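Local coordinates for protein acetylglutamate kinase (Streptococcus mutans, PDB 3L86) that probably catalyses the ATP-dependent phosphorylation of N-acetyl-L-glutamate, a step on the pathway to L-arginine, at residues A[60-65]-A[268-273]; A[144-149]-A[154-159]. One frame throughout, in Å; residues are numbered along the deposited sequence.

Overall arrangement
The centre of the chain lies between the two interactions. Their own centres are about 32 Å apart and their nearest atoms about 21 Å apart, so they do not touch. The segments of interaction 2 fall between those of interaction 1 in sequence. Interaction 2 is a short antiparallel strand pair beside the substrate: the side chain of V154 is about 5 Å from bound N-acetyl-L-glutamate. Interaction 1 packs a helix against the turn between two strands of the main sheet. It is farther from the ligands, with the side chain of L270 about 13 Å from bound ADP. That side chain is about 9 Å from that of K42, a predicted transition-state stabiliser.

Interaction 1 (A[60-65]-A[268-273]); sequences KNWQDA and DNLLTG
W62, near the C-terminal end of helix 53-64, meets L270 and L271 in the turn that joins antiparallel strands 263-267 and 274-277 of the main sheet. The contact is small and apolar. The CA atoms of W62 and L270 are 11.5 Å apart, so side chains span the gap. The indole presents its six-membered ring to the turn. CZ3 of W62 lies 4.2 Å from CD1 of L270. CZ2 of W62 lies 4.5 Å from CD2 of L271. Both methyls come at the ring obliquely. L270 has CD1 anti to its CA (chi2 167°), which extends that branch toward the indole. The helix is the crossover between parallel strands 38-43 and 68-73, so the contact joins a beta-alpha-beta unit to the turn after strand 263-267. I210 of strand 208-212 touches both W62 and L270. L270 also packs on F55, Q58 and I59 of the helix. N269 shapes the loop: its OD1 accepts from L271 N at 2.8 Å, an Asx turn, and from T272 N at 2.9 Å, which extends it to an Asx motif. Both donors come from the same face of the amide, with L271 N the more steeply raised, 40° out of the carbonyl plane. On the other branch, N269 ND2 gives an almost straight bond to D268 OD1 (3.0 Å, 176°) and a second one to T272 OG1 at 3.2 Å. Bonds at both OD1 and ND2 hold the amide's rotation. One helical turn is braced by a salt bridge from K60 NZ to the syn lone pair of D64 OD2, 2.8 Å away.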
ATOM      1  N   LYS A  60     -15.848  -9.863   1.047  1.00  8.20           N
ATOM      2  CA  LYS A  60     -17.301  -9.793   0.744  1.00  8.34           C
ATOM      3  C   LYS A  60     -18.126  -9.733   2.052  1.00  8.94           C
ATOM      4  O   LYS A  60     -19.078  -8.966   2.146  1.00 10.25           O
ATOM      5  CB  LYS A  60     -17.789 -11.028  -0.051  1.00  7.53           C
ATOM      6  CG  LYS A  60     -19.223 -10.718  -0.633  1.00  8.03           C
ATOM      7  CD  LYS A  60     -19.832 -11.790  -1.475  1.00 12.94           C
ATOM      8  CE  LYS A  60     -21.245 -11.283  -1.923  1.00  7.43           C
ATOM      9  NZ  LYS A  60     -22.272 -11.822  -0.928  1.00  7.42           N
ATOM     10  N   ASN A  61     -17.786 -10.569   3.034  1.00  9.37           N
ATOM     11  CA  ASN A  61     -18.535 -10.625   4.340  1.00  9.38           C
ATOM     12  C   ASN A  61     -18.392  -9.333   5.128  1.00  9.34           C
ATOM     13  O   ASN A  61     -19.377  -8.823   5.686  1.00  9.21           O
ATOM     14  CB  ASN A  61     -18.117 -11.847   5.206  1.00  8.07           C
ATOM     15  CG  ASN A  61     -18.433 -13.144   4.536  1.00  7.34           C
ATOM     16  OD1 ASN A  61     -19.280 -13.164   3.670  1.00  7.04           O
ATOM     17  ND2 ASN A  61     -17.800 -14.263   4.971  1.00  3.62           N
ATOM     18  N   TRP A  62     -17.181  -8.768   5.177  1.00  9.13           N
ATOM     19  CA  TRP A  62     -17.068  -7.412   5.764  1.00  8.33           C
ATOM     20  C   TRP A  62     -17.960  -6.389   5.036  1.00  9.26           C
ATOM     21  O   TRP A  62     -18.601  -5.512   5.671  1.00  9.26           O
ATOM     22  CB  TRP A  62     -15.601  -6.882   5.814  1.00  9.58           C
ATOM     23  CG  TRP A  62     -14.715  -7.389   6.993  1.00  6.48           C
ATOM     24  CD1 TRP A  62     -15.131  -7.797   8.256  1.00  6.52           C
ATOM     25  CD2 TRP A  62     -13.285  -7.507   6.979  1.00  7.54           C
ATOM     26  NE1 TRP A  62     -14.009  -8.168   9.030  1.00  5.57           N
ATOM     27  CE2 TRP A  62     -12.877  -7.996   8.261  1.00  6.18           C
ATOM     28  CE3 TRP A  62     -12.294  -7.218   6.006  1.00  7.01           C
ATOM     29  CZ2 TRP A  62     -11.540  -8.238   8.572  1.00  8.32           C
ATOM     30  CZ3 TRP A  62     -10.958  -7.464   6.324  1.00  6.10           C
ATOM     31  CH2 TRP A  62     -10.588  -7.923   7.600  1.00  6.29           C
ATOM     32  N   GLN A  63     -17.947  -6.412   3.703  1.00  9.70           N
ATOM     33  CA  GLN A  63     -18.718  -5.433   2.930  1.00  9.20           C
ATOM     34  C   GLN A  63     -20.225  -5.663   3.193  1.00 10.49           C
ATOM     35  O   GLN A  63     -20.976  -4.728   3.482  1.00 11.23           O
ATOM     36  CB  GLN A  63     -18.424  -5.592   1.428  1.00 11.10           C
ATOM     37  CG  GLN A  63     -19.262  -4.615   0.508  1.00  9.43           C
ATOM     38  CD  GLN A  63     -18.843  -4.690  -0.963  1.00 12.76           C
ATOM     39  OE1 GLN A  63     -19.000  -5.721  -1.635  1.00 11.94           O
ATOM     40  NE2 GLN A  63     -18.291  -3.598  -1.460  1.00 12.91           N
ATOM     41  N   ASP A  64     -20.674  -6.904   3.155  1.00  9.62           N
ATOM     42  CA  ASP A  64     -22.103  -7.221   3.513  1.00 10.10           C
ATOM     43  C   ASP A  64     -22.533  -6.895   4.953  1.00 12.07           C
ATOM     44  O   ASP A  64     -23.761  -6.787   5.215  1.00 12.73           O
ATOM     45  CB  ASP A  64     -22.385  -8.719   3.257  1.00  9.96           C
ATOM     46  CG  ASP A  64     -22.344  -9.101   1.766  1.00  9.48           C
ATOM     47  OD1 ASP A  64     -22.409  -8.225   0.890  1.00  8.87           O
ATOM     48  OD2 ASP A  64     -22.269 -10.302   1.445  1.00 12.03           O
ATOM     49  N   ALA A  65     -21.565  -6.813   5.901  1.00 11.21           N
ATOM     50  CA  ALA A  65     -21.837  -6.450   7.299  1.00 10.14           C
ATOM     51  C   ALA A  65     -21.730  -4.959   7.511  1.00 11.09           C
ATOM     52  O   ALA A  65     -21.828  -4.469   8.650  1.00 10.31           O
ATOM     53  CB  ALA A  65     -20.869  -7.210   8.268  1.00 10.86           C
ATOM     54  N   ASP A 268       0.870 -12.435   5.742  1.00  7.49           N
ATOM     55  CA  ASP A 268       0.499 -12.868   4.399  1.00  7.01           C
ATOM     56  C   ASP A 268      -1.023 -13.061   4.237  1.00  6.52           C
ATOM     57  O   ASP A 268      -1.473 -13.649   3.250  1.00  5.44           O
ATOM     58  CB  ASP A 268       1.285 -14.133   3.970  1.00  6.15           C
ATOM     59  CG  ASP A 268       0.778 -15.452   4.620  1.00  9.01           C
ATOM     60  OD1 ASP A 268      -0.126 -15.407   5.462  1.00  8.39           O
ATOM     61  OD2 ASP A 268       1.294 -16.570   4.262  1.00  8.34           O
ATOM     62  N   ASN A 269      -1.796 -12.597   5.209  1.00  5.90           N
ATOM     63  CA  ASN A 269      -3.275 -12.776   5.182  1.00  7.23           C
ATOM     64  C   ASN A 269      -3.971 -11.639   5.946  1.00  7.38           C
ATOM     65  O   ASN A 269      -3.306 -10.770   6.510  1.00  7.18           O
ATOM     66  CB  ASN A 269      -3.728 -14.155   5.738  1.00  7.08           C
ATOM     67  CG  ASN A 269      -3.431 -14.343   7.251  1.00 11.42           C
ATOM     68  OD1 ASN A 269      -4.301 -14.119   8.122  1.00 11.58           O
ATOM     69  ND2 ASN A 269      -2.198 -14.803   7.561  1.00  8.45           N
ATOM     70  N   LEU A 270      -5.288 -11.679   6.029  1.00  7.04           N
ATOM     71  CA  LEU A 270      -6.043 -10.580   6.686  1.00  7.81           C
ATOM     72  C   LEU A 270      -6.154 -10.651   8.206  1.00  9.37           C
ATOM     73  O   LEU A 270      -6.633  -9.667   8.815  1.00  9.84           O
ATOM     74  CB  LEU A 270      -7.491 -10.528   6.111  1.00  7.63           C
ATOM     75  CG  LEU A 270      -7.602 -10.136   4.634  1.00  5.76           C
ATOM     76  CD1 LEU A 270      -9.017 -10.418   4.034  1.00  6.93           C
ATOM     77  CD2 LEU A 270      -7.160  -8.664   4.431  1.00  5.55           C
ATOM     78  N   LEU A 271      -5.772 -11.786   8.824  1.00  9.18           N
ATOM     79  CA  LEU A 271      -6.122 -12.023  10.259  1.00 10.64           C
ATOM     80  C   LEU A 271      -4.929 -12.275  11.231  1.00 10.68           C
ATOM     81  O   LEU A 271      -4.950 -11.783  12.380  1.00  9.69           O
ATOM     82  CB  LEU A 271      -7.158 -13.168  10.404  1.00 11.25           C
ATOM     83  CG  LEU A 271      -8.476 -13.173   9.601  1.00 13.39           C
ATOM     84  CD1 LEU A 271      -9.209 -14.569   9.751  1.00 14.62           C
ATOM     85  CD2 LEU A 271      -9.429 -11.974   9.900  1.00 13.88           C
ATOM     86  N   THR A 272      -3.887 -12.982  10.776  1.00 10.16           N
ATOM     87  CA  THR A 272      -2.721 -13.366  11.642  1.00 10.81           C
ATOM     88  C   THR A 272      -1.351 -12.880  11.104  1.00 10.55           C
ATOM     89  O   THR A 272      -1.198 -12.652   9.878  1.00  9.74           O
ATOM     90  CB  THR A 272      -2.688 -14.901  11.864  1.00 10.91           C
ATOM     91  OG1 THR A 272      -2.375 -15.574  10.635  1.00 12.74           O
ATOM     92  CG2 THR A 272      -4.056 -15.392  12.415  1.00 14.80           C
ATOM     93  N   GLY A 273      -0.363 -12.713  11.994  1.00 10.46           N
ATOM     94  CA  GLY A 273       0.950 -12.127  11.618  1.00 12.00           C
ATOM     95  C   GLY A 273       1.593 -11.312  12.750  1.00 13.01           C
ATOM     96  O   GLY A 273       1.506 -11.680  13.937  1.00 14.14           O
TER

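Interaction 2 (A[144-149]-A[154-159]); sequences DYLDKD and VGDVTH
D144 and D156 form a hydrogen-bonded antiparallel pair. D156 N donates to D144 O at 2.9 Å. D144 N returns a bond to D156 O at 3.1 Å. The next pair, Y145 with G155, is non-hydrogen-bonded. Beyond it, L146 N donates to V154 O at 2.9 Å. CA-H...O contacts fill in between: G155 CA is 3.1 Å from D144 O, and Y145 CA is 3.4 Å from V154 O. A few side-chain contacts join in. In T158, OG1 lies between the backbone N and the carbonyl carbon (chi1 55°), which puts CG2 beside the backbone N and 3.7 Å from D144 N. CD2 of L146 touches CG1 of V154 at 4.2 Å. Water 1 donates to V154 O at 2.8 Å and accepts from D147 N, which ties the chain leaving the strand back to its partner. D144 OD1 accepts from Y145 N on its anti side, 26° out of the carboxylate plane. K148 CE rests over the centre of one face of the Y145 ring. D147 is the N-cap of helix 148-151, and its OD2 bonds T150 OG1. The helix lies in the connection of this two-stranded hairpin. At the far end T158 and H159 both face A142 in a classic beta bulge. The side chain of V154 is near the bound N-acetyl-L-glutamate, and G155 makes a backbone bond to N190, a residue of the substrate pocket. The strand pairing is mostly main-chain chemistry. With D144 and L146 on one edge and N190 on the other, it is consistent with a role in placing segment 154-159 beside the substrate.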
ATOM      1  N   ASP A 144       4.687  15.519  -3.676  1.00 11.70           N
ATOM      2  CA  ASP A 144       5.829  16.327  -4.149  1.00 13.67           C
ATOM      3  C   ASP A 144       7.074  15.405  -4.275  1.00 13.39           C
ATOM      4  O   ASP A 144       7.032  14.290  -3.800  1.00 12.17           O
ATOM      5  CB  ASP A 144       6.148  17.440  -3.140  1.00 15.06           C
ATOM      6  CG  ASP A 144       6.787  18.661  -3.790  1.00 18.24           C
ATOM      7  OD1 ASP A 144       7.321  18.589  -4.956  1.00 17.62           O
ATOM      8  OD2 ASP A 144       6.695  19.724  -3.148  1.00 19.87           O
ATOM      9  N   TYR A 145       8.155  15.872  -4.928  1.00 13.45           N
ATOM     10  CA  TYR A 145       9.406  15.074  -5.149  1.00 12.21           C
ATOM     11  C   TYR A 145      10.095  14.880  -3.828  1.00 12.86           C
ATOM     12  O   TYR A 145      10.311  15.849  -3.103  1.00 13.00           O
ATOM     13  CB  TYR A 145      10.367  15.851  -6.078  1.00 12.41           C
ATOM     14  CG  TYR A 145       9.787  16.047  -7.459  1.00  9.86           C
ATOM     15  CD1 TYR A 145      10.043  15.143  -8.444  1.00  9.50           C
ATOM     16  CD2 TYR A 145       8.913  17.118  -7.738  1.00  8.37           C
ATOM     17  CE1 TYR A 145       9.469  15.281  -9.716  1.00  7.20           C
ATOM     18  CE2 TYR A 145       8.334  17.253  -9.008  1.00  9.49           C
ATOM     19  CZ  TYR A 145       8.652  16.324  -9.980  1.00 10.10           C
ATOM     20  OH  TYR A 145       8.162  16.401 -11.258  1.00 11.48           O
ATOM     21  N   LEU A 146      10.425  13.659  -3.525  1.00 12.12           N
ATOM     22  CA  LEU A 146      11.130  13.343  -2.343  1.00 13.13           C
ATOM     23  C   LEU A 146      12.528  14.006  -2.322  1.00 14.07           C
ATOM     24  O   LEU A 146      12.908  14.541  -1.351  1.00 14.41           O
ATOM     25  CB  LEU A 146      11.191  11.822  -2.166  1.00 12.57           C
ATOM     26  CG  LEU A 146      11.772  11.229  -0.885  1.00 17.00           C
ATOM     27  CD1 LEU A 146      11.199  11.856   0.381  1.00 14.55           C
ATOM     28  CD2 LEU A 146      11.716   9.716  -0.805  1.00 13.49           C
ATOM     29  N   ASP A 147      13.227  13.950  -3.453  1.00 13.19           N
ATOM     30  CA  ASP A 147      14.619  14.386  -3.668  1.00 14.31           C
ATOM     31  C   ASP A 147      15.019  14.086  -5.090  1.00 13.22           C
ATOM     32  O   ASP A 147      15.540  13.052  -5.375  1.00 12.54           O
ATOM     33  CB  ASP A 147      15.595  13.717  -2.664  1.00 14.37           C
ATOM     34  CG  ASP A 147      17.095  14.124  -2.856  1.00 19.02           C
ATOM     35  OD1 ASP A 147      17.452  14.934  -3.704  1.00 16.24           O
ATOM     36  OD2 ASP A 147      17.880  13.594  -2.075  1.00 20.92           O
ATOM     37  N   LYS A 148      14.692  15.005  -5.960  1.00 13.13           N
ATOM     38  CA  LYS A 148      14.878  14.844  -7.401  1.00 13.83           C
ATOM     39  C   LYS A 148      16.240  14.364  -7.788  1.00 13.52           C
ATOM     40  O   LYS A 148      16.308  13.472  -8.512  1.00 12.55           O
ATOM     41  CB  LYS A 148      14.585  16.122  -8.196  1.00 15.47           C
ATOM     42  CG  LYS A 148      13.334  16.237  -8.895  1.00 15.26           C
ATOM     43  CD  LYS A 148      13.225  17.646  -9.467  1.00 19.64           C
ATOM     44  CE  LYS A 148      11.843  18.013  -9.928  1.00 23.03           C
ATOM     45  NZ  LYS A 148      11.754  19.079 -10.967  1.00 23.98           N
ATOM     46  N   ASP A 149      17.305  14.998  -7.278  1.00 14.71           N
ATOM     47  CA  ASP A 149      18.693  14.606  -7.677  1.00 15.05           C
ATOM     48  C   ASP A 149      19.036  13.163  -7.266  1.00 14.11           C
ATOM     49  O   ASP A 149      19.750  12.463  -7.965  1.00 14.71           O
ATOM     50  CB  ASP A 149      19.748  15.555  -7.066  1.00 16.30           C
ATOM     51  CG  ASP A 149      19.880  16.878  -7.824  1.00 19.50           C
ATOM     52  OD1 ASP A 149      19.382  16.989  -8.973  1.00 23.88           O
ATOM     53  OD2 ASP A 149      20.441  17.818  -7.238  1.00 21.47           O
ATOM     54  N   VAL A 154      10.200  10.112  -7.799  1.00  8.91           N
ATOM     55  CA  VAL A 154       9.633   9.509  -6.574  1.00  8.97           C
ATOM     56  C   VAL A 154       8.957  10.572  -5.690  1.00  8.57           C
ATOM     57  O   VAL A 154       9.515  11.655  -5.459  1.00  7.47           O
ATOM     58  CB  VAL A 154      10.705   8.691  -5.816  1.00  8.96           C
ATOM     59  CG1 VAL A 154      10.204   8.193  -4.451  1.00 10.04           C
ATOM     60  CG2 VAL A 154      11.090   7.448  -6.696  1.00  9.66           C
ATOM     61  N   GLY A 155       7.708  10.321  -5.322  1.00  8.50           N
ATOM     62  CA  GLY A 155       6.966  11.267  -4.533  1.00 10.36           C
ATOM     63  C   GLY A 155       6.777  10.898  -3.085  1.00 11.86           C
ATOM     64  O   GLY A 155       6.891   9.717  -2.726  1.00  9.87           O
ATOM     65  N   ASP A 156       6.467  11.926  -2.265  1.00 11.30           N
ATOM     66  CA  ASP A 156       6.053  11.776  -0.858  1.00 14.06           C
ATOM     67  C   ASP A 156       4.617  12.361  -0.828  1.00 13.79           C
ATOM     68  O   ASP A 156       4.455  13.468  -1.304  1.00 13.59           O
ATOM     69  CB  ASP A 156       6.953  12.735  -0.054  1.00 15.07           C
ATOM     70  CG  ASP A 156       6.974  12.475   1.460  1.00 21.24           C
ATOM     71  OD1 ASP A 156       6.556  11.398   1.971  1.00 24.63           O
ATOM     72  OD2 ASP A 156       7.473  13.413   2.151  1.00 29.02           O
ATOM     73  N   VAL A 157       3.618  11.654  -0.282  1.00 11.51           N
ATOM     74  CA  VAL A 157       2.238  12.171  -0.223  1.00 11.04           C
ATOM     75  C   VAL A 157       2.109  13.539   0.475  1.00 11.20           C
ATOM     76  O   VAL A 157       2.595  13.707   1.584  1.00 10.35           O
ATOM     77  CB  VAL A 157       1.232  11.118   0.422  1.00 11.55           C
ATOM     78  CG1 VAL A 157      -0.219  11.685   0.401  1.00  9.37           C
ATOM     79  CG2 VAL A 157       1.271   9.770  -0.389  1.00  8.85           C
ATOM     80  N   THR A 158       1.484  14.533  -0.158  1.00 11.32           N
ATOM     81  CA  THR A 158       1.284  15.798   0.565  1.00 10.34           C
ATOM     82  C   THR A 158      -0.163  15.989   1.051  1.00  9.82           C
ATOM     83  O   THR A 158      -0.393  16.691   2.035  1.00  9.17           O
ATOM     84  CB  THR A 158       1.659  17.057  -0.325  1.00 10.24           C
ATOM     85  OG1 THR A 158       0.909  16.966  -1.528  1.00  9.19           O
ATOM     86  CG2 THR A 158       3.161  17.112  -0.647  1.00  8.20           C
ATOM     87  N   HIS A 159      -1.152  15.390   0.383  1.00  8.37           N
ATOM     88  CA  HIS A 159      -2.542  15.522   0.899  1.00  7.55           C
ATOM     89  C   HIS A 159      -3.399  14.456   0.273  1.00  8.71           C
ATOM     90  O   HIS A 159      -3.205  14.109  -0.913  1.00  7.40           O
ATOM     91  CB  HIS A 159      -3.146  16.945   0.603  1.00  6.96           C
ATOM     92  CG  HIS A 159      -4.525  17.179   1.171  1.00  7.93           C
ATOM     93  ND1 HIS A 159      -5.652  17.296   0.379  1.00 10.82           N
ATOM     94  CD2 HIS A 159      -4.953  17.333   2.444  1.00  6.16           C
ATOM     95  CE1 HIS A 159      -6.708  17.486   1.148  1.00 10.47           C
ATOM     96  NE2 HIS A 159      -6.312  17.523   2.399  1.00 10.08           N
TER
HETATM   97  O   HOH W   1      12.243  12.378  -5.677  1.00 10.46           O